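Local coordinates for hypothetical protein PH1819 (Pyrococcus horikoshii, PDB 2EEN) that is of unknown function but carries a CYTH fold, which in relatives such as class IV adenylyl cyclases and thiamine triphosphatases handles triphosphate substrates, at residues Lys54-Asn57 and Gly58-Glu61; Tyr34-Pro38 and Cys39-Ser43; Val140-Lys143 and Asp144-Pro147; Leu95-Leu99 and Gly100-Val104. All coordinates share one frame; numbering follows the deposited sequence.

Contact 1 of 4, residues Lys54-Asn57 and Gly58-Glu61; sequences KRFN and GHNE
Lys54 and Glu61 face each other as an antiparallel hydrogen-bonded pair, Arg55 and Asn60 as a non-hydrogen-bonded pair and Phe56 and His59 as the last hydrogen-bonded pair, the two short strand ends running at 160° to each other. On one face, Arg55 stretches past Asn60 and gives NH1 to Asn60 OD1 at 2.8 Å, the donor lying well above the amide plane and the bond bent to 138°. The firmer partner of this guanidinium is Glu31 of strand 23-36, which takes NE in a salt bridge. The chain reverses through a type I' beta turn from Phe56 to His59, closing the two-residue hairpin between strands 48-56 and 59-70; Asn57 and Gly58 both have positive phi in it. On the other face the Phe56 ring, with chi1 at 58°, swings across toward strand 59-61. His59 CB sits over one ring face, 4.2 Å from the ring centroid, a CH-pi contact. At the ring's edge lies the Glu61 carboxylate, turned nearly perpendicular, with OE1 3.3 Å from Phe56 CE2. Lys54 runs alongside Glu61, its NZ 4.3 Å from Glu61 OE1, too far for a salt bridge, while Arg26 makes a cation-pi contact with the Phe56 ring.

Contact 2 of 4, residues Tyr34-Pro38 and Cys39-Ser43; sequences YYQHP and CRDFS
Gln36 and His37 meet the returning chain with their side chains. Gln36 OE1 takes the backbone N-H of Phe42 at 3.0 Å, nearly straight at 173° and on a lone pair in the carbonyl plane; the same oxygen also accepts from His37 N. Its amide nitrogen, NE2, gives a hydrogen to Asp41 OD1 at 3.0 Å. The anti chi1 (173°) followed by a bend at chi2 folds the amide back to the loop, where it bridges both partners. The imidazole of His37 is held at several points: ND1 accepts from Cys39 N at 2.9 Å, close to the ring plane, and Arg40 CG lies over one face, 3.8 Å from the ring centroid. Farther along Arg40, His37 CD2 lies over the centre of the guanidinium, the two planes 31° apart. His37 CB in turn rests on the face of Phe42, 3.6 Å from that ring's centroid. One shell out, Asp41 OD1 is gripped from opposite faces of its carboxylate by Gln36 NE2 and Ser43 N. Glu47 makes a salt bridge with Arg40 NE, and the ring of Phe101 meets His37 edge-to-face. The second subunit completes the setting: its Leu99 O bonds to His37 NE2, its Arg98 O, more weakly, to Arg40 NH2, and its Cys39 forms a disulfide with Cys39. The whole is a strand-to-helix loop, with Asp41 as the N-cap of helix 42-45, built into a disulfide-linked dimer interface.

Contact 3 of 4, residues Val140-Lys143 and Asp144-Pro147; sequences VKEK and DEIP
Asp144 continues the turn from Lys143, whose CB lies 3.2 Å from Asp144 N, while its own CB heads away from the loop. Next, Glu145 spends its backbone N-H on Glu142 O at 3.0 Å and returns its side chain to the same residue: OE1 accepts from Glu142 N at 2.7 Å, almost straight at 178°, though the donor stands above the carboxylate plane. CG lies anti to the carbonyl carbon (chi1 -61°) and the chain runs out extended, laying its CG 3.9 Å from Glu142 CB. The two bonds, one to a backbone carbonyl and one to a side-chain carboxylate, clip the loop to the turn that leads into helix 146-160, which follows strand 131-139. Val140 CB packs against Glu145 CB at 4.1 Å. Ile146 then donates its N-H to Lys143 O at 3.1 Å, and its CG1 meets Val140 CG2 at 3.9 Å, the two side chains crossing at about a right angle. Val4 of strand 3-9 touches both of these apolar side chains, and Ile71 and Thr77 also pack on Ile146. Pro147, with no N-H to give, brings CD to 3.6 Å from Lys143 O.

Contact 4 of 4, residues Leu95-Leu99 and Gly100-Val104; sequences LLDRL and GFKEV
This is a local helix-end contact, where helix 89-98 stops and the chain turns into strand 102-117, with Leu96 and Asp97 meeting Phe101, Gly100 and Lys102. Two backbone bonds fold the chain back on the last turn: Phe101 N to Leu96 O at 2.9 Å and Gly100 N to Asp97 O at 3.0 Å. With the positive phi of Gly100 (98°), they make a Schellman motif, a conformation in which a CB would collide with Leu99 O, so that glycine suits the position. The apolar side is made by Phe101. Its CB comes to 4.1 Å from Leu96 CB, and the ring turns its edge to the helix end, with Leu99 CB in the ring plane and 3.8 Å from Phe101 CD1. Tyr35 and Leu49 lie against both Leu96 and Phe101, tying the turn to strands 23-36 and 48-56 of the antiparallel sheet. On the polar side, Lys102 curls back over the helix end through bends at chi2 and chi4. Its NZ forms a salt bridge with Asp97 OD1 at 3.2 Å, approaching from above the carboxylate plane. A positive charge beside the C-terminal end of a helix would also be expected to suit the helix dipole. One water bridges the helix end and the chain that leaves it, giving hydrogens to Asp97 OD1 at 2.8 Å and to Phe101 O at 2.7 Å. Across the dimer, Leu99 of each subunit packs on Phe101 of the other.

Along the chain the order is contact 2, contact 1, contact 4, contact 3. Contacts 2 and 4 are neighbours, with centres about 9 Å apart: strands 23-36 and 102-117 lie side by side in the antiparallel sheet, and both contacts touch the second subunit, so together they form part of the dimer interface. Contact 1 is the hairpin end of strands 48-56 and 59-70 in the same sheet, its centre about 28 Å from that of contact 2 and about 25 Å from that of contact 4. Contact 3, which leads from strand 131-139 into helix 146-160, stands apart, 28 to 33 Å from the other three between centres, and like contact 1 touches no other subunit.

Contact 1 of 4, residues Lys54-Asn57 and Gly58-Glu61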
loop_
_atom_site.group_PDB
_atom_site.type_symbol
_atom_site.label_atom_id
_atom_site.label_comp_id
_atom_site.label_asym_id
_atom_site.label_seq_id
_atom_site.Cartn_x
_atom_site.Cartn_y
_atom_site.Cartn_z
ATOM N N LYS A 54 3.848 5.321 14.463
ATOM C CA LYS A 54 5.004 5.542 15.316
ATOM C C LYS A 54 5.000 6.992 15.789
ATOM O O LYS A 54 4.938 7.914 14.978
ATOM C CB LYS A 54 6.270 5.241 14.506
ATOM C CG LYS A 54 7.576 5.266 15.275
ATOM C CD LYS A 54 8.744 4.996 14.329
ATOM C CE LYS A 54 8.634 3.623 13.676
ATOM N NZ LYS A 54 9.701 3.396 12.653
ATOM N N ARG A 55 5.055 7.186 17.100
ATOM C CA ARG A 55 5.052 8.522 17.675
ATOM C C ARG A 55 6.340 8.786 18.459
ATOM O O ARG A 55 6.722 7.997 19.326
ATOM C CB ARG A 55 3.848 8.690 18.605
ATOM C CG ARG A 55 2.510 8.255 18.008
ATOM C CD ARG A 55 1.381 8.445 19.012
ATOM N NE ARG A 55 0.130 7.804 18.601
ATOM C CZ ARG A 55 -0.673 8.249 17.640
ATOM N NH1 ARG A 55 -0.373 9.353 16.966
ATOM N NH2 ARG A 55 -1.787 7.587 17.353
ATOM N N PHE A 56 7.005 9.896 18.151
ATOM C CA PHE A 56 8.236 10.273 18.836
ATOM C C PHE A 56 8.487 11.764 18.636
ATOM O O PHE A 56 8.146 12.314 17.596
ATOM C CB PHE A 56 9.417 9.465 18.286
ATOM C CG PHE A 56 9.633 9.634 16.811
ATOM C CD1 PHE A 56 10.404 10.681 16.316
ATOM C CD2 PHE A 56 9.036 8.762 15.910
ATOM C CE1 PHE A 56 10.569 10.857 14.948
ATOM C CE2 PHE A 56 9.194 8.931 14.541
ATOM C CZ PHE A 56 9.964 9.979 14.059
ATOM N N ASN A 57 9.058 12.411 19.645
ATOM C CA ASN A 57 9.364 13.842 19.574
ATOM C C ASN A 57 8.305 14.754 18.940
ATOM O O ASN A 57 8.649 15.683 18.202
ATOM C CB ASN A 57 10.676 14.038 18.830
ATOM C CG ASN A 57 11.872 13.828 19.712
ATOM O OD1 ASN A 57 12.135 12.720 20.175
ATOM N ND2 ASN A 57 12.609 14.904 19.959
ATOM N N GLY A 58 7.033 14.503 19.229
ATOM C CA GLY A 58 5.971 15.326 18.671
ATOM C C GLY A 58 5.632 14.946 17.244
ATOM O O GLY A 58 4.720 15.509 16.634
ATOM N N HIS A 59 6.367 13.973 16.714
ATOM C CA HIS A 59 6.167 13.505 15.350
ATOM C C HIS A 59 5.335 12.229 15.304
ATOM O O HIS A 59 5.240 11.497 16.286
ATOM C CB HIS A 59 7.515 13.220 14.685
ATOM C CG HIS A 59 8.474 14.364 14.731
ATOM N ND1 HIS A 59 8.210 15.584 14.147
ATOM C CD2 HIS A 59 9.710 14.471 15.278
ATOM C CE1 HIS A 59 9.240 16.391 14.330
ATOM N NE2 HIS A 59 10.163 15.740 15.014
ATOM N N ASN A 60 4.743 11.972 14.144
ATOM C CA ASN A 60 3.943 10.778 13.917
ATOM C C ASN A 60 4.322 10.235 12.543
ATOM O O ASN A 60 4.259 10.959 11.551
ATOM C CB ASN A 60 2.445 11.103 13.919
ATOM C CG ASN A 60 1.933 11.510 15.284
ATOM O OD1 ASN A 60 1.912 10.708 16.220
ATOM N ND2 ASN A 60 1.512 12.763 15.407
ATOM N N GLU A 61 4.739 8.975 12.490
ATOM C CA GLU A 61 5.085 8.340 11.221
ATOM C C GLU A 61 4.200 7.113 11.113
ATOM O O GLU A 61 3.883 6.482 12.119
ATOM C CB GLU A 61 6.550 7.908 11.182
ATOM C CG GLU A 61 7.559 9.044 11.227
ATOM C CD GLU A 61 8.975 8.559 10.962
ATOM O OE1 GLU A 61 9.362 7.508 11.515
ATOM O OE2 GLU A 61 9.705 9.234 10.206
#

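Contact 2 of 4, residues Tyr34-Pro38 and Cys39-Ser43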
loop_
_atom_site.group_PDB
_atom_site.type_symbol
_atom_site.label_atom_id
_atom_site.label_comp_id
_atom_site.label_asym_id
_atom_site.label_seq_id
_atom_site.Cartn_x
_atom_site.Cartn_y
_atom_site.Cartn_z
ATOM N N TYR A 34 -2.750 -5.259 13.069
ATOM C CA TYR A 34 -2.422 -6.400 12.228
ATOM C C TYR A 34 -3.674 -6.887 11.535
ATOM O O TYR A 34 -4.757 -6.888 12.122
ATOM C CB TYR A 34 -1.811 -7.522 13.056
ATOM C CG TYR A 34 -0.376 -7.264 13.406
ATOM C CD1 TYR A 34 0.652 -7.664 12.556
ATOM C CD2 TYR A 34 -0.042 -6.605 14.587
ATOM C CE1 TYR A 34 1.981 -7.414 12.880
ATOM C CE2 TYR A 34 1.286 -6.349 14.916
ATOM C CZ TYR A 34 2.287 -6.756 14.059
ATOM O OH TYR A 34 3.593 -6.493 14.381
ATOM N N TYR A 35 -3.514 -7.313 10.289
ATOM C CA TYR A 35 -4.624 -7.766 9.465
ATOM C C TYR A 35 -4.587 -9.216 9.051
ATOM O O TYR A 35 -3.535 -9.849 9.035
ATOM C CB TYR A 35 -4.668 -6.925 8.195
ATOM C CG TYR A 35 -4.942 -5.478 8.453
ATOM C CD1 TYR A 35 -3.899 -4.587 8.691
ATOM C CD2 TYR A 35 -6.249 -4.994 8.485
ATOM C CE1 TYR A 35 -4.148 -3.248 8.953
ATOM C CE2 TYR A 35 -6.508 -3.661 8.743
ATOM C CZ TYR A 35 -5.455 -2.794 8.976
ATOM O OH TYR A 35 -5.709 -1.469 9.223
ATOM N N GLN A 36 -5.764 -9.735 8.715
ATOM C CA GLN A 36 -5.893 -11.091 8.219
ATOM C C GLN A 36 -6.164 -10.926 6.736
ATOM O O GLN A 36 -6.810 -9.966 6.319
ATOM C CB GLN A 36 -7.068 -11.813 8.876
ATOM C CG GLN A 36 -7.373 -13.188 8.283
ATOM C CD GLN A 36 -6.193 -14.153 8.342
ATOM O OE1 GLN A 36 -5.200 -13.991 7.627
ATOM N NE2 GLN A 36 -6.302 -15.167 9.200
ATOM N N HIS A 37 -5.643 -11.856 5.953
ATOM C CA HIS A 37 -5.819 -11.855 4.514
ATOM C C HIS A 37 -7.242 -12.320 4.219
ATOM O O HIS A 37 -7.783 -13.169 4.918
ATOM C CB HIS A 37 -4.803 -12.805 3.894
ATOM C CG HIS A 37 -4.681 -12.688 2.410
ATOM N ND1 HIS A 37 -5.605 -13.226 1.538
ATOM C CD2 HIS A 37 -3.729 -12.110 1.641
ATOM C CE1 HIS A 37 -5.224 -12.985 0.296
ATOM N NE2 HIS A 37 -4.088 -12.310 0.331
ATOM N N PRO A 38 -7.867 -11.762 3.178
ATOM C CA PRO A 38 -9.236 -12.162 2.844
ATOM C C PRO A 38 -9.385 -13.577 2.294
ATOM O O PRO A 38 -10.446 -14.189 2.430
ATOM C CB PRO A 38 -9.656 -11.110 1.819
ATOM C CG PRO A 38 -8.355 -10.783 1.127
ATOM C CD PRO A 38 -7.404 -10.668 2.308
ATOM N N CYS A 39 -8.319 -14.101 1.699
ATOM C CA CYS A 39 -8.362 -15.411 1.064
ATOM C C CYS A 39 -7.556 -16.527 1.715
ATOM O O CYS A 39 -7.852 -17.704 1.518
ATOM C CB CYS A 39 -7.899 -15.272 -0.388
ATOM S SG CYS A 39 -8.410 -13.739 -1.225
ATOM N N ARG A 40 -6.519 -16.171 2.459
ATOM C CA ARG A 40 -5.702 -17.186 3.100
ATOM C C ARG A 40 -5.460 -16.846 4.556
ATOM O O ARG A 40 -5.589 -15.698 4.970
ATOM C CB ARG A 40 -4.377 -17.358 2.355
ATOM C CG ARG A 40 -3.521 -16.109 2.254
ATOM C CD ARG A 40 -2.221 -16.425 1.510
ATOM N NE ARG A 40 -1.264 -15.325 1.579
ATOM C CZ ARG A 40 -1.074 -14.420 0.621
ATOM N NH1 ARG A 40 -1.774 -14.469 -0.509
ATOM N NH2 ARG A 40 -0.185 -13.451 0.804
ATOM N N ASP A 41 -5.119 -17.863 5.334
ATOM C CA ASP A 41 -4.885 -17.682 6.753
ATOM C C ASP A 41 -3.417 -17.384 6.992
ATOM O O ASP A 41 -2.580 -18.287 6.926
ATOM C CB ASP A 41 -5.278 -18.955 7.501
ATOM C CG ASP A 41 -5.329 -18.753 8.999
ATOM O OD1 ASP A 41 -4.775 -17.740 9.478
ATOM O OD2 ASP A 41 -5.916 -19.609 9.699
ATOM N N PHE A 42 -3.108 -16.120 7.269
ATOM C CA PHE A 42 -1.726 -15.726 7.509
ATOM C C PHE A 42 -1.082 -16.505 8.633
ATOM O O PHE A 42 0.128 -16.684 8.639
ATOM C CB PHE A 42 -1.618 -14.241 7.844
ATOM C CG PHE A 42 -1.643 -13.335 6.653
ATOM C CD1 PHE A 42 -1.276 -13.793 5.390
ATOM C CD2 PHE A 42 -1.966 -11.992 6.810
ATOM C CE1 PHE A 42 -1.221 -12.929 4.300
ATOM C CE2 PHE A 42 -1.916 -11.115 5.732
ATOM C CZ PHE A 42 -1.539 -11.584 4.470
ATOM N N SER A 43 -1.880 -16.960 9.591
ATOM C CA SER A 43 -1.317 -17.712 10.705
ATOM C C SER A 43 -0.802 -19.073 10.240
ATOM O O SER A 43 0.054 -19.672 10.890
ATOM C CB SER A 43 -2.353 -17.874 11.825
ATOM O OG SER A 43 -3.478 -18.617 11.405
#

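Contact 3 of 4, residues Val140-Lys143 and Asp144-Pro147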
loop_
_atom_site.group_PDB
_atom_site.type_symbol
_atom_site.label_atom_id
_atom_site.label_comp_id
_atom_site.label_asym_id
_atom_site.label_seq_id
_atom_site.Cartn_x
_atom_site.Cartn_y
_atom_site.Cartn_z
ATOM N N VAL A 140 21.683 -7.566 6.831
ATOM C CA VAL A 140 22.658 -8.416 6.158
ATOM C C VAL A 140 22.216 -8.494 4.704
ATOM O O VAL A 140 21.026 -8.414 4.411
ATOM C CB VAL A 140 22.693 -9.839 6.756
ATOM C CG1 VAL A 140 23.116 -9.780 8.213
ATOM C CG2 VAL A 140 21.335 -10.498 6.620
ATOM N N LYS A 141 23.165 -8.655 3.791
ATOM C CA LYS A 141 22.817 -8.706 2.379
ATOM C C LYS A 141 22.294 -10.063 1.924
ATOM O O LYS A 141 21.238 -10.145 1.298
ATOM C CB LYS A 141 24.024 -8.305 1.527
ATOM C CG LYS A 141 23.708 -8.163 0.048
ATOM C CD LYS A 141 24.900 -7.630 -0.727
ATOM C CE LYS A 141 24.547 -7.415 -2.187
ATOM N NZ LYS A 141 25.693 -6.851 -2.951
ATOM N N GLU A 142 23.020 -11.127 2.251
ATOM C CA GLU A 142 22.619 -12.464 1.837
ATOM C C GLU A 142 21.993 -13.321 2.929
ATOM O O GLU A 142 22.283 -13.165 4.112
ATOM C CB GLU A 142 23.818 -13.203 1.242
ATOM C CG GLU A 142 24.370 -12.562 -0.020
ATOM C CD GLU A 142 23.295 -12.338 -1.066
ATOM O OE1 GLU A 142 22.365 -13.170 -1.151
ATOM O OE2 GLU A 142 23.382 -11.336 -1.808
ATOM N N LYS A 143 21.127 -14.234 2.507
ATOM C CA LYS A 143 20.447 -15.135 3.420
ATOM C C LYS A 143 21.455 -15.971 4.204
ATOM O O LYS A 143 21.248 -16.261 5.381
ATOM C CB LYS A 143 19.505 -16.050 2.633
ATOM C CG LYS A 143 18.733 -17.038 3.482
ATOM C CD LYS A 143 17.792 -17.896 2.638
ATOM C CE LYS A 143 16.764 -17.050 1.896
ATOM N NZ LYS A 143 15.772 -17.881 1.152
ATOM N N ASP A 144 22.553 -16.352 3.556
ATOM C CA ASP A 144 23.546 -17.201 4.209
ATOM C C ASP A 144 24.391 -16.435 5.227
ATOM O O ASP A 144 25.208 -16.999 5.946
ATOM C CB ASP A 144 24.445 -17.816 3.133
ATOM C CG ASP A 144 23.826 -19.123 2.648
ATOM O OD1 ASP A 144 23.541 -19.972 3.493
ATOM O OD2 ASP A 144 23.631 -19.273 1.445
ATOM N N GLU A 145 24.212 -15.097 5.234
ATOM C CA GLU A 145 24.887 -14.289 6.238
ATOM C C GLU A 145 24.057 -14.170 7.523
ATOM O O GLU A 145 24.510 -13.661 8.532
ATOM C CB GLU A 145 25.140 -12.905 5.643
ATOM C CG GLU A 145 26.029 -12.962 4.402
ATOM C CD GLU A 145 26.242 -11.561 3.870
ATOM O OE1 GLU A 145 25.265 -10.861 3.651
ATOM O OE2 GLU A 145 27.395 -11.188 3.649
ATOM N N ILE A 146 22.791 -14.638 7.453
ATOM C CA ILE A 146 21.907 -14.524 8.620
ATOM C C ILE A 146 22.426 -15.310 9.834
ATOM O O ILE A 146 22.454 -14.832 10.961
ATOM C CB ILE A 146 20.526 -15.049 8.225
ATOM C CG1 ILE A 146 19.852 -14.085 7.245
ATOM C CG2 ILE A 146 19.628 -15.163 9.471
ATOM C CD1 ILE A 146 18.479 -14.587 6.799
ATOM N N PRO A 147 22.861 -16.568 9.642
ATOM C CA PRO A 147 23.360 -17.342 10.781
ATOM C C PRO A 147 24.437 -16.625 11.595
ATOM O O PRO A 147 24.356 -16.578 12.820
ATOM C CB PRO A 147 23.865 -18.623 10.122
ATOM C CG PRO A 147 22.883 -18.806 9.003
ATOM C CD PRO A 147 22.800 -17.407 8.429
#

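Contact 4 of 4, residues Leu95-Leu99 and Gly100-Val104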
loop_
_atom_site.group_PDB
_atom_site.type_symbol
_atom_site.label_atom_id
_atom_site.label_comp_id
_atom_site.label_asym_id
_atom_site.label_seq_id
_atom_site.Cartn_x
_atom_site.Cartn_y
_atom_site.Cartn_z
ATOM N N LEU A 95 -8.924 1.358 2.499
ATOM C CA LEU A 95 -8.548 0.515 1.371
ATOM C C LEU A 95 -8.415 -0.942 1.804
ATOM O O LEU A 95 -8.960 -1.849 1.173
ATOM C CB LEU A 95 -7.224 0.995 0.771
ATOM C CG LEU A 95 -6.676 0.137 -0.371
ATOM C CD1 LEU A 95 -7.737 -0.008 -1.455
ATOM C CD2 LEU A 95 -5.412 0.775 -0.930
ATOM N N LEU A 96 -7.682 -1.168 2.883
ATOM C CA LEU A 96 -7.512 -2.521 3.382
ATOM C C LEU A 96 -8.866 -3.147 3.714
ATOM O O LEU A 96 -9.122 -4.289 3.365
ATOM C CB LEU A 96 -6.606 -2.522 4.617
ATOM C CG LEU A 96 -5.126 -2.233 4.346
ATOM C CD1 LEU A 96 -4.338 -2.332 5.641
ATOM C CD2 LEU A 96 -4.589 -3.234 3.331
ATOM N N ASP A 97 -9.739 -2.388 4.367
ATOM C CA ASP A 97 -11.055 -2.903 4.732
ATOM C C ASP A 97 -11.852 -3.309 3.491
ATOM O O ASP A 97 -12.422 -4.398 3.434
ATOM C CB ASP A 97 -11.829 -1.849 5.528
ATOM C CG ASP A 97 -13.073 -2.416 6.184
ATOM O OD1 ASP A 97 -12.941 -3.373 6.977
ATOM O OD2 ASP A 97 -14.178 -1.904 5.908
ATOM N N ARG A 98 -11.877 -2.432 2.494
ATOM C CA ARG A 98 -12.603 -2.694 1.257
ATOM C C ARG A 98 -12.058 -3.911 0.526
ATOM O O ARG A 98 -12.812 -4.656 -0.097
ATOM C CB ARG A 98 -12.541 -1.471 0.337
ATOM C CG ARG A 98 -13.324 -0.269 0.845
ATOM C CD ARG A 98 -14.818 -0.539 0.840
ATOM N NE ARG A 98 -15.584 0.625 1.283
ATOM C CZ ARG A 98 -16.912 0.695 1.282
ATOM N NH1 ARG A 98 -17.634 -0.334 0.859
ATOM N NH2 ARG A 98 -17.520 1.795 1.705
ATOM N N LEU A 99 -10.748 -4.116 0.600
ATOM C CA LEU A 99 -10.133 -5.260 -0.059
ATOM C C LEU A 99 -10.334 -6.558 0.717
ATOM O O LEU A 99 -9.953 -7.628 0.262
ATOM C CB LEU A 99 -8.645 -4.996 -0.293
ATOM C CG LEU A 99 -8.374 -3.889 -1.314
ATOM C CD1 LEU A 99 -6.880 -3.639 -1.422
ATOM C CD2 LEU A 99 -8.937 -4.283 -2.667
ATOM N N GLY A 100 -10.935 -6.464 1.898
ATOM C CA GLY A 100 -11.199 -7.668 2.663
ATOM C C GLY A 100 -10.213 -8.013 3.757
ATOM O O GLY A 100 -10.296 -9.096 4.344
ATOM N N PHE A 101 -9.265 -7.118 4.014
ATOM C CA PHE A 101 -8.293 -7.342 5.072
ATOM C C PHE A 101 -8.939 -6.842 6.340
ATOM O O PHE A 101 -9.259 -5.660 6.465
ATOM C CB PHE A 101 -7.000 -6.575 4.806
ATOM C CG PHE A 101 -6.229 -7.107 3.651
ATOM C CD1 PHE A 101 -6.587 -6.776 2.348
ATOM C CD2 PHE A 101 -5.185 -8.001 3.856
ATOM C CE1 PHE A 101 -5.910 -7.330 1.262
ATOM C CE2 PHE A 101 -4.506 -8.559 2.781
ATOM C CZ PHE A 101 -4.872 -8.227 1.481
ATOM N N LYS A 102 -9.129 -7.757 7.279
ATOM C CA LYS A 102 -9.771 -7.425 8.533
ATOM C C LYS A 102 -8.795 -7.386 9.691
ATOM O O LYS A 102 -7.895 -8.220 9.788
ATOM C CB LYS A 102 -10.877 -8.443 8.812
ATOM C CG LYS A 102 -11.940 -8.489 7.714
ATOM C CD LYS A 102 -12.662 -7.149 7.609
ATOM C CE LYS A 102 -13.610 -7.101 6.422
ATOM N NZ LYS A 102 -13.044 -6.180 5.398
ATOM N N GLU A 103 -8.990 -6.406 10.566
ATOM C CA GLU A 103 -8.138 -6.253 11.729
ATOM C C GLU A 103 -8.237 -7.507 12.584
ATOM O O GLU A 103 -9.332 -8.000 12.867
ATOM C CB GLU A 103 -8.572 -5.040 12.554
ATOM C CG GLU A 103 -7.703 -4.794 13.777
ATOM C CD GLU A 103 -8.324 -3.809 14.751
ATOM O OE1 GLU A 103 -8.826 -2.761 14.296
ATOM O OE2 GLU A 103 -8.299 -4.081 15.971
ATOM N N VAL A 104 -7.081 -8.026 12.978
ATOM C CA VAL A 104 -7.014 -9.206 13.820
ATOM C C VAL A 104 -6.803 -8.725 15.242
ATOM O O VAL A 104 -7.488 -9.157 16.169
ATOM C CB VAL A 104 -5.838 -10.106 13.422
ATOM C CG1 VAL A 104 -5.722 -11.272 14.391
ATOM C CG2 VAL A 104 -6.036 -10.611 12.010
HETATM O O HOH W 1 -10.288 -3.633 7.835
#